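Local coordinates for hydrolase (Burkholderia cenocepacia, PDB 4QKU), which probably hydrolyses fumarylacetoacetate to fumarate and acetoacetate, the last step of phenylalanine and tyrosine breakdown, with the help of bound metal ions, at residues S25-A30 with G61-D66; I239-A244 with M349-A354; F318-E323 with T340-M345. One frame throughout, in Å; residues are numbered along the deposited sequence.

Contact 1: residues S25-A30 with G61-D66; sequences SWIETA and GDQIVD
Thr29 and Gly61 meet where the start of a 3-10 turn at Glu28-Ala30 comes down on the tight connection between strands 55-60 and 63-66, a beta hairpin in the five-stranded antiparallel sheet of the N-terminal region. Gly61 loses more surface to the other segment than any other residue here. Its backbone has a positive phi of 55°, a conformation that glycine adopts readily, and the CA faces the incoming turn with no side chain in between. Ala30 N stands 3.5 Å from Gly61 CA, and Thr29 OG1 is at 3.3 Å from the same carbon. With only the glycine CA between them the two backbones approach closely, Ala30 and Gly61 being the nearest CA pair.

Thr29 supplies the polar grip. Its OG1 sits between its own backbone N and carbonyl carbon, and from there it takes a hydrogen bond from Asp62 N at 3.0 Å, moderately bent at 148°. The methyl CG2 of the same threonine lies against the carboxylate, 3.6 Å from Asp62 OD2, while the two side chains cross at about a right angle.

Ile27 fills in behind. Its CG2 reaches Gln63 CG at 4.2 Å and also approaches Gly61 CA, and the side chain also packs on Leu60, Phe112 and Leu130. Thus the N-terminal segment lies over the hairpin and the neighbouring strand 130-132 together. Ahead of it, Ser25 OG closes an ST turn by accepting from Ile27 N. On the hairpin side, Gln63 folds its amide back over the preceding residue: NE2 donates to Asp62 OD1 at 2.9 Å, nearly straight at 167°, with the oxygen close to the plane of the amide but the nitrogen well above the plane of the carboxylate.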
loop_
_atom_site.group_PDB
_atom_site.type_symbol
_atom_site.label_atom_id
_atom_site.label_comp_id
_atom_site.label_asym_id
_atom_site.label_seq_id
_atom_site.Cartn_x
_atom_site.Cartn_y
_atom_site.Cartn_z
ATOM N N SER B 25 24.035 -31.368 -8.415
ATOM C CA SER B 25 24.344 -31.366 -6.993
ATOM C C SER B 25 24.548 -32.758 -6.376
ATOM O O SER B 25 24.032 -33.771 -6.872
ATOM C CB SER B 25 23.237 -30.646 -6.249
ATOM O OG SER B 25 23.630 -30.367 -4.916
ATOM N N TRP B 26 25.315 -32.787 -5.285
ATOM C CA TRP B 26 25.431 -33.991 -4.445
ATOM C C TRP B 26 24.172 -34.165 -3.536
ATOM O O TRP B 26 23.979 -35.217 -2.905
ATOM C CB TRP B 26 26.714 -33.984 -3.606
ATOM C CG TRP B 26 27.004 -32.700 -2.886
ATOM C CD1 TRP B 26 27.864 -31.714 -3.276
ATOM C CD2 TRP B 26 26.454 -32.270 -1.648
ATOM N NE1 TRP B 26 27.883 -30.698 -2.358
ATOM C CE2 TRP B 26 27.022 -31.014 -1.346
ATOM C CE3 TRP B 26 25.545 -32.826 -0.754
ATOM C CZ2 TRP B 26 26.710 -30.314 -0.196
ATOM C CZ3 TRP B 26 25.233 -32.107 0.408
ATOM C CH2 TRP B 26 25.813 -30.876 0.667
ATOM N N ILE B 27 23.319 -33.152 -3.510
ATOM C CA ILE B 27 21.947 -33.333 -3.067
ATOM C C ILE B 27 21.186 -33.887 -4.249
ATOM O O ILE B 27 20.748 -33.141 -5.140
ATOM C CB ILE B 27 21.347 -32.007 -2.562
ATOM C CG1 ILE B 27 22.063 -31.637 -1.271
ATOM C CG2 ILE B 27 19.856 -32.129 -2.308
ATOM C CD1 ILE B 27 21.938 -30.190 -0.917
ATOM N N GLU B 28 21.028 -35.209 -4.232
ATOM C CA GLU B 28 20.560 -35.963 -5.384
ATOM C C GLU B 28 19.139 -35.622 -5.833
ATOM O O GLU B 28 18.830 -35.687 -7.013
ATOM C CB GLU B 28 20.663 -37.482 -5.115
ATOM C CG GLU B 28 20.548 -38.344 -6.381
ATOM C CD GLU B 28 21.616 -38.024 -7.432
ATOM O OE1 GLU B 28 22.841 -37.955 -7.073
ATOM O OE2 GLU B 28 21.248 -37.864 -8.624
ATOM N N THR B 29 18.282 -35.239 -4.903
ATOM C CA THR B 29 16.906 -34.899 -5.273
ATOM C C THR B 29 16.825 -33.679 -6.196
ATOM O O THR B 29 15.846 -33.507 -6.916
ATOM C CB THR B 29 16.023 -34.670 -4.041
ATOM O OG1 THR B 29 16.622 -33.697 -3.170
ATOM C CG2 THR B 29 15.817 -36.002 -3.309
ATOM N N ALA B 30 17.873 -32.862 -6.190
ATOM C CA ALA B 30 17.947 -31.704 -7.049
ATOM C C ALA B 30 18.076 -32.096 -8.494
ATOM O O ALA B 30 17.634 -31.372 -9.382
ATOM C CB ALA B 30 19.128 -30.830 -6.651
ATOM N N GLY B 61 16.765 -29.221 -4.222
ATOM C CA GLY B 61 16.162 -30.550 -4.146
ATOM C C GLY B 61 14.994 -30.482 -3.176
ATOM O O GLY B 61 14.170 -29.573 -3.255
ATOM N N ASP B 62 14.941 -31.426 -2.247
ATOM C CA ASP B 62 13.863 -31.482 -1.258
ATOM C C ASP B 62 14.314 -30.874 0.071
ATOM O O ASP B 62 13.676 -31.083 1.091
ATOM C CB ASP B 62 13.368 -32.940 -1.074
ATOM C CG ASP B 62 14.405 -33.860 -0.412
ATOM O OD1 ASP B 62 15.506 -33.406 -0.025
ATOM O OD2 ASP B 62 14.117 -35.071 -0.259
ATOM N N GLN B 63 15.436 -30.154 0.043
ATOM C CA GLN B 63 16.064 -29.577 1.220
ATOM C C GLN B 63 15.991 -28.055 1.183
ATOM O O GLN B 63 15.627 -27.466 0.165
ATOM C CB GLN B 63 17.555 -29.944 1.243
ATOM C CG GLN B 63 17.867 -31.412 1.325
ATOM C CD GLN B 63 17.445 -31.987 2.659
ATOM O OE1 GLN B 63 17.940 -31.583 3.712
ATOM N NE2 GLN B 63 16.530 -32.960 2.620
ATOM N N ILE B 64 16.389 -27.440 2.300
ATOM C CA ILE B 64 16.613 -26.012 2.399
ATOM C C ILE B 64 17.981 -25.744 3.009
ATOM O O ILE B 64 18.359 -26.314 4.018
ATOM C CB ILE B 64 15.566 -25.311 3.270
ATOM C CG1 ILE B 64 14.170 -25.533 2.676
ATOM C CG2 ILE B 64 15.851 -23.806 3.384
ATOM C CD1 ILE B 64 13.026 -25.100 3.580
ATOM N N VAL B 65 18.704 -24.837 2.370
ATOM C CA VAL B 65 19.950 -24.329 2.879
ATOM C C VAL B 65 19.678 -23.211 3.918
ATOM O O VAL B 65 19.110 -22.166 3.616
ATOM C CB VAL B 65 20.820 -23.792 1.738
ATOM C CG1 VAL B 65 22.187 -23.394 2.257
ATOM C CG2 VAL B 65 20.978 -24.868 0.672
ATOM N N ASP B 66 20.146 -23.459 5.128
ATOM C CA ASP B 66 20.061 -22.509 6.203
ATOM C C ASP B 66 21.217 -21.541 6.022
ATOM O O ASP B 66 22.318 -21.814 6.456
ATOM C CB ASP B 66 20.165 -23.249 7.546
ATOM C CG ASP B 66 19.844 -22.364 8.741
ATOM O OD1 ASP B 66 20.237 -21.175 8.761
ATOM O OD2 ASP B 66 19.227 -22.876 9.706
#

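Contact 2: residues I239-A244 with M349-A354; sequences IACEDA and MAQQLA
Ala244 and Ala350 bring the two backbones together, their CB atoms 3.9 Å apart, and Ala244 CB presses closer still on Ala350 O at 3.5 Å. One turn further along helix 349-357, Ala354 does the same for Cys241, with 3.7 Å from Ala354 CB to Cys241 CA. The small side chains let the 239-244 loop lie almost on the helix surface. No hydrogen bond crosses, but Ala354 CA makes a CH...O contact to Ile239 O at 3.6 Å.

Larger side chains add to this. Leu353 swings its CG anti to the backbone N (chi1 -176°), which places CD2 3.5 Å from Ala244 O and leaves CG to meet the Ile239 CD1 methyl at 4.0 Å. Elsewhere along the contact, Cys241 SG rests near Gln351 CG at 4.1 Å. The amide of Gln351 turns elsewhere, accepting from Thr348 N and donating to Leu310 O and Gln302 OE1.

Further out, Thr357 OG1 bonds to Ile239 N as well as to Leu353 O and Ala354 O, tying Ile239, at the start of the 239-244 segment, to the helix. The whole is close loop-on-helix packing through alanines, joining the connection between strands 219-229 and 248-259 to helix 349-357.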
loop_
_atom_site.group_PDB
_atom_site.type_symbol
_atom_site.label_atom_id
_atom_site.label_comp_id
_atom_site.label_asym_id
_atom_site.label_seq_id
_atom_site.Cartn_x
_atom_site.Cartn_y
_atom_site.Cartn_z
ATOM N N ILE B 239 12.620 5.632 -12.902
ATOM C CA ILE B 239 13.522 4.568 -13.378
ATOM C C ILE B 239 13.316 4.440 -14.874
ATOM O O ILE B 239 12.182 4.216 -15.317
ATOM C CB ILE B 239 13.214 3.207 -12.714
ATOM C CG1 ILE B 239 13.241 3.309 -11.180
ATOM C CG2 ILE B 239 14.219 2.157 -13.165
ATOM C CD1 ILE B 239 12.622 2.132 -10.477
ATOM N N ALA B 240 14.392 4.647 -15.634
ATOM C CA ALA B 240 14.371 4.560 -17.098
ATOM C C ALA B 240 14.053 3.141 -17.485
ATOM O O ALA B 240 14.515 2.197 -16.823
ATOM C CB ALA B 240 15.710 4.958 -17.673
ATOM N N CYS B 241 13.222 2.968 -18.497
ATOM C CA CYS B 241 12.800 1.634 -18.899
ATOM C C CYS B 241 13.980 0.679 -19.064
ATOM O O CYS B 241 13.913 -0.455 -18.653
ATOM C CB CYS B 241 11.992 1.703 -20.189
ATOM S SG CYS B 241 11.318 0.107 -20.633
ATOM N N GLU B 242 15.067 1.177 -19.619
ATOM C CA GLU B 242 16.267 0.384 -19.871
ATOM C C GLU B 242 17.045 -0.026 -18.598
ATOM O O GLU B 242 17.845 -0.951 -18.643
ATOM C CB GLU B 242 17.220 1.171 -20.788
ATOM C CG GLU B 242 17.811 2.402 -20.098
ATOM C CD GLU B 242 18.571 3.359 -21.024
ATOM O OE1 GLU B 242 19.703 3.053 -21.500
ATOM O OE2 GLU B 242 18.021 4.466 -21.221
ATOM N N ASP B 243 16.874 0.704 -17.501
ATOM C CA ASP B 243 17.544 0.374 -16.257
ATOM C C ASP B 243 16.648 -0.460 -15.369
ATOM O O ASP B 243 17.102 -0.937 -14.324
ATOM C CB ASP B 243 17.912 1.643 -15.468
ATOM C CG ASP B 243 18.882 2.573 -16.232
ATOM O OD1 ASP B 243 19.696 2.083 -17.045
ATOM O OD2 ASP B 243 18.822 3.807 -16.014
ATOM N N ALA B 244 15.384 -0.648 -15.767
ATOM C CA ALA B 244 14.360 -1.187 -14.851
ATOM C C ALA B 244 14.664 -2.550 -14.295
ATOM O O ALA B 244 14.469 -2.798 -13.123
ATOM C CB ALA B 244 12.975 -1.201 -15.511
ATOM N N MET B 349 7.769 -6.486 -17.438
ATOM C CA MET B 349 8.123 -6.014 -16.101
ATOM C C MET B 349 8.856 -4.687 -16.144
ATOM O O MET B 349 8.580 -3.781 -15.381
ATOM C CB MET B 349 8.947 -7.075 -15.375
ATOM C CG MET B 349 8.128 -8.355 -15.081
ATOM S SD MET B 349 9.073 -9.512 -14.079
ATOM C CE MET B 349 10.288 -10.033 -15.306
ATOM N N ALA B 350 9.787 -4.564 -17.070
ATOM C CA ALA B 350 10.526 -3.338 -17.218
ATOM C C ALA B 350 9.598 -2.187 -17.488
ATOM O O ALA B 350 9.782 -1.118 -16.917
ATOM C CB ALA B 350 11.543 -3.469 -18.335
ATOM N N GLN B 351 8.625 -2.384 -18.382
ATOM C CA GLN B 351 7.729 -1.300 -18.792
ATOM C C GLN B 351 6.797 -0.945 -17.671
ATOM O O GLN B 351 6.445 0.228 -17.474
ATOM C CB GLN B 351 6.917 -1.698 -20.030
ATOM C CG GLN B 351 7.769 -1.883 -21.286
ATOM C CD GLN B 351 6.974 -2.430 -22.474
ATOM O OE1 GLN B 351 6.292 -3.462 -22.369
ATOM N NE2 GLN B 351 7.071 -1.753 -23.606
ATOM N N GLN B 352 6.371 -1.951 -16.915
ATOM C CA GLN B 352 5.508 -1.672 -15.789
ATOM C C GLN B 352 6.272 -0.842 -14.773
ATOM O O GLN B 352 5.739 0.123 -14.241
ATOM C CB GLN B 352 4.993 -2.960 -15.146
ATOM C CG GLN B 352 4.060 -3.763 -16.032
ATOM C CD GLN B 352 3.868 -5.218 -15.614
ATOM O OE1 GLN B 352 4.682 -5.797 -14.890
ATOM N NE2 GLN B 352 2.792 -5.828 -16.117
ATOM N N LEU B 353 7.519 -1.193 -14.509
ATOM C CA LEU B 353 8.275 -0.531 -13.458
ATOM C C LEU B 353 8.604 0.892 -13.898
ATOM O O LEU B 353 8.525 1.862 -13.096
ATOM C CB LEU B 353 9.534 -1.336 -13.101
ATOM C CG LEU B 353 10.374 -0.812 -11.956
ATOM C CD1 LEU B 353 9.518 -0.619 -10.713
ATOM C CD2 LEU B 353 11.539 -1.733 -11.627
ATOM N N ALA B 354 8.932 1.045 -15.180
ATOM C CA ALA B 354 9.158 2.393 -15.733
ATOM C C ALA B 354 7.889 3.247 -15.606
ATOM O O ALA B 354 7.942 4.420 -15.206
ATOM C CB ALA B 354 9.607 2.320 -17.187
#

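Contact 3: residues F318-E323 with T340-M345; sequences FDIALE and TNFRHM
Asn341 and Asp319 make the main side-chain bond here: Asn341 ND2 donates to Asp319 OD1 at 2.9 Å, meeting the oxygen nearly end-on to its C-O bond, with the carboxylate and amide planes 42° apart. The other amide atom, OD1, works on the backbone. It accepts from Arg343 N at 2.8 Å, in the carbonyl plane and on a lone pair, the bond of an Asx turn, and takes a weak second bond from Ile320 N. With CG anti to the backbone N (chi1 -167°), the Asn341 amide lies across the 318-323 backbone and can serve both.

The backbones run antiparallel. Leu322 and Thr340 form a hydrogen-bonded pair, Leu322 N to Thr340 O at 2.8 Å and Thr340 N to Leu322 O at 3.0 Å. Ala321 faces Asn341 as the non-hydrogen-bonded pair, and beyond it Phe342 N donates to Ile320 O at 2.9 Å.

Arg343 adds charge at the margin: its NH1 stands 3.9 Å from Asp319 OD2 in a long salt bridge. The oxygen is well out of the guanidinium plane with no N-H pointing at it, so charges alone attract.

Phe342 packs its CB on Ile320 CB at 3.8 Å, and Phe318 O lies at the edge of its ring. Leu322 packs on Leu223 and Leu253, Phe342 on Thr225 and Met251, and Ile320 on Met251. The Phe342 side chain is about 7 Å from that of Glu224, probably a calcium ligand. Backbone bonds thus pair the strands, and where the pairing ends the Asn341 amide adds links to Asp319 and, weakly, Ile320 N, its Asx turn shaping the exit.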
loop_
_atom_site.group_PDB
_atom_site.type_symbol
_atom_site.label_atom_id
_atom_site.label_comp_id
_atom_site.label_asym_id
_atom_site.label_seq_id
_atom_site.Cartn_x
_atom_site.Cartn_y
_atom_site.Cartn_z
ATOM N N PHE B 318 9.550 -13.621 -20.372
ATOM C CA PHE B 318 10.087 -14.874 -19.849
ATOM C C PHE B 318 9.140 -16.004 -20.118
ATOM O O PHE B 318 7.926 -15.844 -20.055
ATOM C CB PHE B 318 10.405 -14.767 -18.365
ATOM C CG PHE B 318 11.512 -13.812 -18.081
ATOM C CD1 PHE B 318 11.254 -12.460 -17.951
ATOM C CD2 PHE B 318 12.814 -14.246 -18.019
ATOM C CE1 PHE B 318 12.283 -11.553 -17.751
ATOM C CE2 PHE B 318 13.848 -13.349 -17.798
ATOM C CZ PHE B 318 13.583 -12.004 -17.661
ATOM N N ASP B 319 9.729 -17.156 -20.427
ATOM C CA ASP B 319 9.023 -18.361 -20.851
ATOM C C ASP B 319 8.701 -19.190 -19.609
ATOM O O ASP B 319 9.474 -20.050 -19.190
ATOM C CB ASP B 319 9.925 -19.115 -21.815
ATOM C CG ASP B 319 9.281 -20.341 -22.426
ATOM O OD1 ASP B 319 8.139 -20.692 -22.125
ATOM O OD2 ASP B 319 9.980 -20.989 -23.234
ATOM N N ILE B 320 7.570 -18.909 -18.992
ATOM C CA ILE B 320 7.206 -19.580 -17.747
ATOM C C ILE B 320 5.871 -20.233 -17.992
ATOM O O ILE B 320 4.863 -19.543 -18.145
ATOM C CB ILE B 320 7.065 -18.600 -16.578
ATOM C CG1 ILE B 320 8.367 -17.817 -16.361
ATOM C CG2 ILE B 320 6.729 -19.359 -15.303
ATOM C CD1 ILE B 320 8.264 -16.689 -15.365
ATOM N N ALA B 321 5.886 -21.564 -18.083
ATOM C CA ALA B 321 4.651 -22.344 -18.169
ATOM C C ALA B 321 3.899 -22.201 -16.836
ATOM O O ALA B 321 4.522 -22.216 -15.764
ATOM C CB ALA B 321 4.956 -23.791 -18.444
ATOM N N LEU B 322 2.587 -21.996 -16.920
ATOM C CA LEU B 322 1.777 -21.755 -15.729
ATOM C C LEU B 322 0.585 -22.668 -15.755
ATOM O O LEU B 322 0.028 -22.928 -16.816
ATOM C CB LEU B 322 1.278 -20.297 -15.680
ATOM C CG LEU B 322 2.368 -19.251 -15.542
ATOM C CD1 LEU B 322 1.858 -17.869 -15.899
ATOM C CD2 LEU B 322 2.937 -19.280 -14.134
ATOM N N GLU B 323 0.175 -23.124 -14.585
ATOM C CA GLU B 323 -0.994 -23.971 -14.471
ATOM C C GLU B 323 -1.762 -23.668 -13.195
ATOM O O GLU B 323 -1.192 -23.340 -12.148
ATOM C CB GLU B 323 -0.582 -25.440 -14.492
ATOM C CG GLU B 323 -1.751 -26.416 -14.415
ATOM C CD GLU B 323 -1.370 -27.852 -14.724
ATOM O OE1 GLU B 323 -0.208 -28.239 -14.458
ATOM O OE2 GLU B 323 -2.233 -28.598 -15.256
ATOM N N THR B 340 -1.265 -21.892 -19.257
ATOM C CA THR B 340 -0.900 -20.764 -20.087
ATOM C C THR B 340 0.599 -20.494 -19.910
ATOM O O THR B 340 1.331 -21.339 -19.355
ATOM C CB THR B 340 -1.821 -19.534 -19.794
ATOM O OG1 THR B 340 -1.635 -18.541 -20.797
ATOM C CG2 THR B 340 -1.555 -18.929 -18.395
ATOM N N ASN B 341 1.061 -19.342 -20.389
ATOM C CA ASN B 341 2.463 -18.991 -20.265
ATOM C C ASN B 341 2.640 -17.493 -20.043
ATOM O O ASN B 341 1.895 -16.685 -20.612
ATOM C CB ASN B 341 3.228 -19.455 -21.518
ATOM C CG ASN B 341 4.746 -19.419 -21.335
ATOM O OD1 ASN B 341 5.353 -18.364 -21.196
ATOM N ND2 ASN B 341 5.362 -20.582 -21.347
ATOM N N PHE B 342 3.654 -17.142 -19.250
ATOM C CA PHE B 342 3.987 -15.746 -18.955
ATOM C C PHE B 342 4.449 -14.921 -20.160
ATOM O O PHE B 342 4.261 -13.707 -20.180
ATOM C CB PHE B 342 5.089 -15.691 -17.888
ATOM C CG PHE B 342 5.360 -14.308 -17.345
ATOM C CD1 PHE B 342 4.338 -13.570 -16.752
ATOM C CD2 PHE B 342 6.627 -13.753 -17.398
ATOM C CE1 PHE B 342 4.569 -12.302 -16.247
ATOM C CE2 PHE B 342 6.860 -12.483 -16.876
ATOM C CZ PHE B 342 5.827 -11.769 -16.292
ATOM N N ARG B 343 5.074 -15.572 -21.139
ATOM C CA ARG B 343 5.686 -14.906 -22.278
ATOM C C ARG B 343 4.724 -14.069 -23.121
ATOM O O ARG B 343 5.160 -13.211 -23.864
ATOM C CB ARG B 343 6.347 -15.942 -23.187
ATOM C CG ARG B 343 5.363 -16.824 -23.970
ATOM C CD ARG B 343 6.074 -17.878 -24.805
ATOM N NE ARG B 343 7.009 -17.261 -25.746
ATOM C CZ ARG B 343 8.018 -17.884 -26.368
ATOM N NH1 ARG B 343 8.255 -19.180 -26.167
ATOM N NH2 ARG B 343 8.798 -17.207 -27.201
ATOM N N HIS B 344 3.422 -14.314 -23.007
ATOM C CA HIS B 344 2.393 -13.609 -23.810
ATOM C C HIS B 344 1.935 -12.242 -23.238
ATOM O O HIS B 344 1.081 -11.602 -23.815
ATOM C CB HIS B 344 1.171 -14.522 -23.989
ATOM C CG HIS B 344 1.491 -15.797 -24.704
ATOM N ND1 HIS B 344 2.305 -15.841 -25.819
ATOM C CD2 HIS B 344 1.162 -17.087 -24.424
ATOM C CE1 HIS B 344 2.448 -17.100 -26.208
ATOM N NE2 HIS B 344 1.771 -17.874 -25.373
ATOM N N MET B 345 2.490 -11.819 -22.110
ATOM C CA MET B 345 2.085 -10.560 -21.500
ATOM C C MET B 345 2.458 -9.402 -22.430
ATOM O O MET B 345 3.557 -9.374 -22.958
ATOM C CB MET B 345 2.756 -10.388 -20.146
ATOM C CG MET B 345 2.289 -11.363 -19.063
ATOM S SD MET B 345 0.490 -11.419 -18.919
ATOM C CE MET B 345 0.167 -10.018 -17.835
HETATM O O HOH W 1 6.418 -12.148 -20.135
#

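Along the chain contact 1 closes first, in the N-terminal region, about 35 Å centre to centre from contact 2 and 26 Å from contact 3, touching neither. Contacts 2 and 3 both belong to the C-terminal hydrolase region and lie 20 Å apart between centres. The hairpin of contact 3 falls within the long span of chain that contact 2 brings together, and its strand 335-341 leads on to helix 349-357. Met349 bridges the two: its CE meets Phe318 CE1 at 3.5 Å. The hairpin, the helix and the 239-244 loop therefore form one continuous packed unit, whereas contact 1 lies on the five-stranded N-terminal sheet, apart from them.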